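Local structure of E1 (Kluyveromyces marxianus, 3VX6) at residues Leu108-Ile121 with Val214-Ser226. The protein acts as an E1-like enzyme of autophagy, activating ATG12 for conjugation with ATG5 and ATG8 for conjugation with phosphatidylethanolamine. Numbering follows the deposited sequence.
Sequences LLQRGLENDLNEII and VTKNILTVWSKLS
The carboxamide of Asn217 joins three parts of the chain: ND2 donates to Ile120 O across the contact (2.7 Å, N-H...O angle 142°) and also to Pro143 O, while OD1 accepts from Phe145 N. Both polar ends of this buried side chain are thus satisfied and its rotation is fixed. Ile120 O lies close to the amide plane, although the donor sits above the carbonyl plane. Beside the bond, Ile120 runs past Asn217 in the opposite direction and lays its CG2 on Val221 CG2 (3.6 Å). Val221 also meets Leu117, whose CD2 packs on Val221 CG1; Leu117 and Ile218 cross at about a right angle, CD1 meeting Ile218 CG2 at 3.6 Å. With CG1 anti to the backbone N (chi1 176°), Val221 turns this methyl to Leu117 and the other to Leu109 and Ile120. Leu113 CB rests on Leu225 CD2 at one end; at the other, Ile121 CG1 lies against Val214 CG2. Within 108-121, Glu119 OE2 takes Arg111 NH1, in a salt bridge, and Asn115 ND2 from opposite faces, tying helix and following loop to the 3-10 segment. Helices 108-114 and 215-225 cross at -54°, and Ile218 packs the latter on Phe201 and Ile233 of a mixed beta-sheet in the ATG7 N-terminal region.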
# COMPACT_ATOMS: atom_id res chain seq x y z
N LEU A 108 7.28 3.71 7.07
CA LEU A 108 7.47 3.05 5.80
C LEU A 108 8.70 3.66 5.14
O LEU A 108 9.51 2.96 4.55
CB LEU A 108 6.22 3.22 4.93
CG LEU A 108 4.96 2.58 5.54
CD1 LEU A 108 3.74 3.06 4.82
CD2 LEU A 108 5.06 1.07 5.49
N LEU A 109 8.85 4.98 5.28
CA LEU A 109 10.00 5.68 4.73
C LEU A 109 11.29 5.04 5.24
O LEU A 109 12.16 4.64 4.46
CB LEU A 109 9.95 7.14 5.17
CG LEU A 109 11.24 7.95 5.04
CD1 LEU A 109 11.68 7.96 3.59
CD2 LEU A 109 10.99 9.36 5.53
N GLN A 110 11.40 4.96 6.56
CA GLN A 110 12.56 4.36 7.21
C GLN A 110 12.81 2.97 6.63
O GLN A 110 13.87 2.71 6.07
CB GLN A 110 12.31 4.26 8.73
CG GLN A 110 13.50 3.74 9.53
CD GLN A 110 14.73 4.63 9.35
OE1 GLN A 110 14.83 5.71 9.94
NE2 GLN A 110 15.66 4.18 8.52
N ARG A 111 11.81 2.10 6.75
CA ARG A 111 11.93 0.73 6.25
C ARG A 111 12.38 0.62 4.80
O ARG A 111 13.15 -0.26 4.46
CB ARG A 111 10.62 -0.03 6.46
CG ARG A 111 10.33 -0.25 7.92
CD ARG A 111 9.15 -1.15 8.22
NE ARG A 111 9.20 -1.55 9.62
CZ ARG A 111 10.07 -2.43 10.12
NH1 ARG A 111 10.96 -3.02 9.32
NH2 ARG A 111 10.09 -2.71 11.42
N GLY A 112 11.92 1.53 3.95
CA GLY A 112 12.31 1.47 2.55
C GLY A 112 13.76 1.83 2.28
O GLY A 112 14.41 1.24 1.42
N LEU A 113 14.27 2.82 3.01
CA LEU A 113 15.64 3.24 2.81
C LEU A 113 16.65 2.47 3.64
O LEU A 113 17.86 2.72 3.56
CB LEU A 113 15.77 4.76 3.03
CG LEU A 113 15.26 5.41 4.31
CD1 LEU A 113 16.24 5.13 5.44
CD2 LEU A 113 15.12 6.92 4.10
N GLU A 114 16.19 1.52 4.44
CA GLU A 114 17.12 0.73 5.22
C GLU A 114 16.99 -0.77 4.98
O GLU A 114 17.88 -1.53 5.35
CB GLU A 114 16.99 1.02 6.73
CG GLU A 114 15.62 0.71 7.34
CD GLU A 114 15.60 0.80 8.87
OE1 GLU A 114 16.24 1.72 9.43
OE2 GLU A 114 14.92 -0.04 9.51
N ASN A 115 15.91 -1.20 4.33
CA ASN A 115 15.71 -2.63 4.10
C ASN A 115 15.40 -3.02 2.66
O ASN A 115 16.27 -3.49 1.93
CB ASN A 115 14.60 -3.17 5.01
CG ASN A 115 14.78 -2.74 6.46
OD1 ASN A 115 15.87 -2.83 7.02
ND2 ASN A 115 13.69 -2.29 7.09
N ASP A 116 14.14 -2.85 2.28
CA ASP A 116 13.69 -3.21 0.94
C ASP A 116 12.53 -2.28 0.62
O ASP A 116 11.81 -1.86 1.53
CB ASP A 116 13.23 -4.67 0.95
CG ASP A 116 12.91 -5.21 -0.44
OD1 ASP A 116 11.97 -4.70 -1.09
OD2 ASP A 116 13.59 -6.16 -0.88
N LEU A 117 12.36 -1.94 -0.65
CA LEU A 117 11.26 -1.07 -1.04
C LEU A 117 9.92 -1.77 -0.83
O LEU A 117 8.91 -1.12 -0.59
CB LEU A 117 11.38 -0.64 -2.50
CG LEU A 117 12.61 0.16 -2.88
CD1 LEU A 117 12.40 0.71 -4.26
CD2 LEU A 117 12.86 1.27 -1.88
N ASN A 118 9.90 -3.09 -0.92
CA ASN A 118 8.64 -3.79 -0.71
C ASN A 118 8.04 -3.38 0.61
O ASN A 118 6.83 -3.37 0.76
CB ASN A 118 8.85 -5.30 -0.71
CG ASN A 118 8.97 -5.88 -2.11
OD1 ASN A 118 7.96 -6.06 -2.81
ND2 ASN A 118 10.20 -6.16 -2.53
N GLU A 119 8.89 -3.04 1.57
CA GLU A 119 8.40 -2.67 2.89
C GLU A 119 7.69 -1.33 2.98
O GLU A 119 7.04 -1.06 3.98
CB GLU A 119 9.54 -2.68 3.90
CG GLU A 119 10.14 -4.04 4.11
CD GLU A 119 11.10 -4.06 5.27
OE1 GLU A 119 11.98 -4.95 5.28
OE2 GLU A 119 10.99 -3.20 6.18
N ILE A 120 7.82 -0.50 1.96
CA ILE A 120 7.18 0.80 1.99
C ILE A 120 5.68 0.69 1.72
O ILE A 120 4.94 1.66 1.90
CB ILE A 120 7.78 1.75 0.96
CG1 ILE A 120 7.45 1.23 -0.44
CG2 ILE A 120 9.27 1.87 1.19
CD1 ILE A 120 8.11 1.98 -1.54
N ILE A 121 5.26 -0.49 1.29
CA ILE A 121 3.86 -0.74 0.98
C ILE A 121 3.14 -1.51 2.06
O ILE A 121 3.57 -2.60 2.44
CB ILE A 121 3.70 -1.53 -0.34
CG1 ILE A 121 4.06 -0.63 -1.52
CG2 ILE A 121 2.26 -2.06 -0.47
CD1 ILE A 121 3.89 -1.30 -2.85
N VAL A 214 0.83 4.66 -3.98
CA VAL A 214 1.91 4.03 -3.22
C VAL A 214 3.27 4.14 -3.91
O VAL A 214 4.32 3.90 -3.31
CB VAL A 214 1.55 2.55 -2.94
CG1 VAL A 214 2.06 1.67 -4.07
CG2 VAL A 214 2.07 2.14 -1.59
N THR A 215 3.25 4.52 -5.18
CA THR A 215 4.48 4.72 -5.94
C THR A 215 5.35 5.84 -5.35
O THR A 215 6.58 5.86 -5.52
CB THR A 215 4.16 5.12 -7.40
OG1 THR A 215 3.25 4.18 -7.98
CG2 THR A 215 5.44 5.15 -8.23
N LYS A 216 4.70 6.77 -4.66
CA LYS A 216 5.40 7.88 -4.05
C LYS A 216 6.39 7.39 -3.04
O LYS A 216 7.45 7.97 -2.86
CB LYS A 216 4.41 8.80 -3.37
CG LYS A 216 3.55 9.64 -4.31
CD LYS A 216 2.58 10.52 -3.52
CE LYS A 216 1.74 11.37 -4.46
NZ LYS A 216 0.42 11.53 -3.77
N ASN A 217 5.97 6.34 -2.34
CA ASN A 217 6.80 5.68 -1.35
C ASN A 217 8.11 5.30 -2.06
O ASN A 217 9.19 5.77 -1.69
CB ASN A 217 6.07 4.42 -0.86
CG ASN A 217 4.71 4.73 -0.26
OD1 ASN A 217 4.15 5.81 -0.49
ND2 ASN A 217 4.17 3.80 0.51
N ILE A 218 8.01 4.48 -3.10
CA ILE A 218 9.19 4.05 -3.84
C ILE A 218 10.06 5.26 -4.18
O ILE A 218 11.24 5.32 -3.82
CB ILE A 218 8.80 3.31 -5.14
CG1 ILE A 218 7.94 2.08 -4.79
CG2 ILE A 218 10.06 2.93 -5.92
CD1 ILE A 218 7.29 1.39 -5.98
N LEU A 219 9.45 6.24 -4.86
CA LEU A 219 10.18 7.44 -5.22
C LEU A 219 10.84 8.10 -4.03
O LEU A 219 12.04 8.35 -4.04
CB LEU A 219 9.23 8.43 -5.89
CG LEU A 219 8.77 7.91 -7.23
CD1 LEU A 219 7.60 8.72 -7.74
CD2 LEU A 219 9.94 7.96 -8.20
N THR A 220 10.06 8.39 -3.01
CA THR A 220 10.61 9.05 -1.84
C THR A 220 11.79 8.27 -1.24
O THR A 220 12.83 8.84 -0.89
CB THR A 220 9.51 9.23 -0.78
OG1 THR A 220 8.50 10.09 -1.31
CG2 THR A 220 10.07 9.84 0.49
N VAL A 221 11.66 6.96 -1.13
CA VAL A 221 12.74 6.20 -0.55
C VAL A 221 13.94 6.11 -1.47
O VAL A 221 15.07 6.45 -1.11
CB VAL A 221 12.30 4.80 -0.18
CG1 VAL A 221 13.48 4.02 0.34
CG2 VAL A 221 11.19 4.88 0.86
N TRP A 222 13.71 5.65 -2.68
CA TRP A 222 14.77 5.53 -3.64
C TRP A 222 15.53 6.86 -3.78
O TRP A 222 16.75 6.87 -3.95
CB TRP A 222 14.15 5.11 -4.96
CG TRP A 222 15.09 4.58 -5.94
CD1 TRP A 222 16.43 4.35 -5.78
CD2 TRP A 222 14.78 4.23 -7.29
NE1 TRP A 222 16.97 3.87 -6.95
CE2 TRP A 222 15.98 3.79 -7.89
CE3 TRP A 222 13.61 4.24 -8.04
CZ2 TRP A 222 16.03 3.37 -9.21
CZ3 TRP A 222 13.66 3.82 -9.35
CH2 TRP A 222 14.86 3.39 -9.93
N SER A 223 14.79 7.97 -3.68
CA SER A 223 15.35 9.32 -3.77
C SER A 223 16.44 9.61 -2.77
O SER A 223 17.53 10.05 -3.13
CB SER A 223 14.25 10.37 -3.55
OG SER A 223 13.42 10.52 -4.68
N LYS A 224 16.14 9.39 -1.50
CA LYS A 224 17.09 9.65 -0.45
C LYS A 224 18.25 8.66 -0.45
O LYS A 224 19.37 9.01 -0.06
CB LYS A 224 16.35 9.64 0.90
CG LYS A 224 15.41 10.83 1.07
CD LYS A 224 14.53 10.72 2.30
CE LYS A 224 13.46 11.81 2.34
NZ LYS A 224 13.95 13.14 2.82
N LEU A 225 17.99 7.43 -0.88
CA LEU A 225 19.00 6.37 -0.93
C LEU A 225 19.94 6.61 -2.08
O LEU A 225 21.15 6.60 -1.94
CB LEU A 225 18.35 5.00 -1.14
CG LEU A 225 17.75 4.32 0.07
CD1 LEU A 225 17.32 2.92 -0.30
CD2 LEU A 225 18.79 4.29 1.17
N SER A 226 19.36 6.80 -3.24
CA SER A 226 20.16 7.02 -4.40
C SER A 226 19.74 8.36 -5.01
O SER A 226 18.83 8.44 -5.84
CB SER A 226 19.95 5.87 -5.40
OG SER A 226 20.78 6.00 -6.53